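Geranyltranstransferase (Thermotoga maritima, PDB 2FTZ) probably catalyses the head-to-tail condensation of geranyl diphosphate with isopentenyl diphosphate to give farnesyl diphosphate. Local coordinates at residues G58-V63 and E265-T270. Sequence-based numbering, arbitrary orientation. Where two conformers were deposited one is given.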
loop_
_atom_site.group_PDB
_atom_site.type_symbol
_atom_site.label_atom_id
_atom_site.label_comp_id
_atom_site.label_asym_id
_atom_site.label_seq_id
_atom_site.Cartn_x
_atom_site.Cartn_y
_atom_site.Cartn_z
ATOM N N GLY A 58 13.744 -1.467 -21.454
ATOM C CA GLY A 58 13.482 -2.884 -21.764
ATOM C C GLY A 58 13.652 -3.220 -23.231
ATOM O O GLY A 58 14.190 -4.274 -23.570
ATOM N N GLU A 59 13.219 -2.318 -24.107
ATOM C CA GLU A 59 13.479 -2.450 -25.541
ATOM C C GLU A 59 14.979 -2.524 -25.839
ATOM O O GLU A 59 15.445 -3.373 -26.587
ATOM C CB GLU A 59 12.930 -1.261 -26.311
ATOM C CG GLU A 59 11.442 -1.146 -26.371
ATOM C CD GLU A 59 10.980 -0.032 -27.317
ATOM O OE1 GLU A 59 11.578 0.111 -28.388
ATOM O OE2 GLU A 59 10.000 0.671 -26.988
ATOM N N ASP A 60 15.734 -1.576 -25.305
ATOM C CA ASP A 60 17.187 -1.568 -25.463
ATOM C C ASP A 60 17.816 -2.905 -25.030
ATOM O O ASP A 60 18.806 -3.336 -25.593
ATOM C CB ASP A 60 17.792 -0.453 -24.628
ATOM C CG ASP A 60 17.799 0.905 -25.334
ATOM O OD1 ASP A 60 17.966 0.951 -26.575
ATOM O OD2 ASP A 60 17.756 1.938 -24.602
ATOM N N LEU A 61 17.227 -3.541 -24.029
ATOM C CA LEU A 61 17.765 -4.771 -23.436
ATOM C C LEU A 61 17.161 -6.016 -24.085
ATOM O O LEU A 61 17.721 -7.095 -23.950
ATOM C CB LEU A 61 17.503 -4.801 -21.915
ATOM C CG LEU A 61 18.324 -3.875 -21.011
ATOM C CD1 LEU A 61 17.749 -3.964 -19.600
ATOM C CD2 LEU A 61 19.821 -4.158 -20.997
ATOM N N GLY A 62 16.044 -5.857 -24.790
ATOM C CA GLY A 62 15.372 -6.974 -25.451
ATOM C C GLY A 62 14.603 -7.843 -24.473
ATOM O O GLY A 62 14.603 -9.059 -24.589
ATOM N N VAL A 63 13.966 -7.214 -23.494
ATOM C CA VAL A 63 13.189 -7.898 -22.476
ATOM C C VAL A 63 11.782 -8.159 -23.012
ATOM O O VAL A 63 11.240 -7.331 -23.747
ATOM C CB VAL A 63 13.105 -7.040 -21.201
ATOM C CG1 VAL A 63 12.001 -7.525 -20.295
ATOM C CG2 VAL A 63 14.469 -7.002 -20.504
ATOM N N GLU A 265 26.437 1.819 -21.323
ATOM C CA GLU A 265 25.739 0.538 -21.333
ATOM C C GLU A 265 25.144 0.230 -22.724
ATOM O O GLU A 265 24.563 -0.806 -22.922
ATOM C CB GLU A 265 24.621 0.541 -20.290
ATOM C CG GLU A 265 25.110 0.576 -18.859
ATOM C CD GLU A 265 25.559 -0.782 -18.313
ATOM O OE1 GLU A 265 25.244 -1.840 -18.880
ATOM O OE2 GLU A 265 26.227 -0.782 -17.280
ATOM N N GLY A 266 25.280 1.144 -23.670
ATOM C CA GLY A 266 24.784 0.930 -25.045
ATOM C C GLY A 266 23.272 1.008 -25.171
ATOM O O GLY A 266 22.679 0.427 -26.083
ATOM N N LEU A 267 22.642 1.723 -24.252
ATOM C CA LEU A 267 21.184 1.831 -24.183
ATOM C C LEU A 267 20.723 3.039 -25.002
ATOM O O LEU A 267 20.345 4.047 -24.452
ATOM C CB LEU A 267 20.734 1.916 -22.731
ATOM C CG LEU A 267 21.252 0.800 -21.800
ATOM C CD1 LEU A 267 21.021 1.193 -20.281
ATOM C CD2 LEU A 267 20.626 -0.537 -22.170
ATOM N N PHE A 268 20.767 2.912 -26.336
ATOM C CA PHE A 268 20.633 4.085 -27.217
ATOM C C PHE A 268 19.227 4.670 -27.289
ATOM O O PHE A 268 19.087 5.894 -27.378
ATOM C CB PHE A 268 21.180 3.785 -28.618
ATOM C CG PHE A 268 22.667 3.640 -28.617
ATOM C CD1 PHE A 268 23.462 4.716 -28.282
ATOM C CD2 PHE A 268 23.248 2.400 -28.780
ATOM C CE1 PHE A 268 24.850 4.588 -28.219
ATOM C CE2 PHE A 268 24.623 2.253 -28.716
ATOM C CZ PHE A 268 25.423 3.345 -28.428
ATOM N N ARG A 269 18.187 3.837 -27.233
ATOM C CA ARG A 269 16.815 4.388 -27.224
ATOM C C ARG A 269 16.565 5.227 -25.958
ATOM O O ARG A 269 15.996 6.320 -25.986
ATOM C CB ARG A 269 15.776 3.286 -27.327
ATOM C CG ARG A 269 15.845 2.445 -28.606
ATOM C CD ARG A 269 14.771 1.361 -28.496
ATOM N NE ARG A 269 14.767 0.388 -29.592
ATOM C CZ ARG A 269 13.842 0.305 -30.551
ATOM N NH1 ARG A 269 12.816 1.155 -30.608
ATOM N NH2 ARG A 269 13.947 -0.645 -31.472
ATOM N N THR A 270 17.055 4.708 -24.849
ATOM C CA THR A 270 16.954 5.365 -23.556
ATOM C C THR A 270 17.777 6.632 -23.583
ATOM O O THR A 270 17.324 7.665 -23.105
ATOM C CB THR A 270 17.404 4.441 -22.450
ATOM O OG1 THR A 270 16.653 3.194 -22.524
ATOM C CG2 THR A 270 17.276 5.084 -21.081
HETATM O O HOH W 1 19.932 0.321 -28.105
#
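Asp60, in the last turn of helix 49-61, points its carboxylate into the first turn of helix 268-273, where both oxygens find backbone N-H groups. Asp60 OD1 accepts from Arg269 N at 3.0 Å through its syn lone pair, with an N-H...O angle of 155°. Asp60 OD2 takes two bonds: Thr270 N meets its syn side at 2.9 Å, and the Thr270 OG1 hydroxyl donates to its anti side at 2.7 Å. A water 2.6 Å from Asp60 OD1 donates to that oxygen and accepts from Phe268 N, which itself makes too poor an angle with the carboxylate. Exchanging Asp60 for an alanine would probably leave the Arg269 and Thr270 amides without their acceptor and set the Thr270 hydroxyl free to turn. Beside this grip, Arg269 reaches back across Glu59 with its chain extended from CG to NE. In the conformer described, one of two, Glu59 OE1 lies over one face of the guanidinium, 2.7 Å from Arg269 NH1, with carboxylate and guanidinium planes 61° apart; this salt bridge is less certain than the bonds to Asp60. On the other flank Leu61 CD2 packs 3.9 Å from Leu267 CD2, and Phe188 of helix 177-189 touches both leucines. Helix 49-61 then closes in a Schellman motif with Gly62 as C-prime residue, while Leu267 holds the N-cap position of helix 268-273; the arrangement is a carboxylate from one helix accepting first-turn amides of another, within an all-helical polyprenyl synthetase fold.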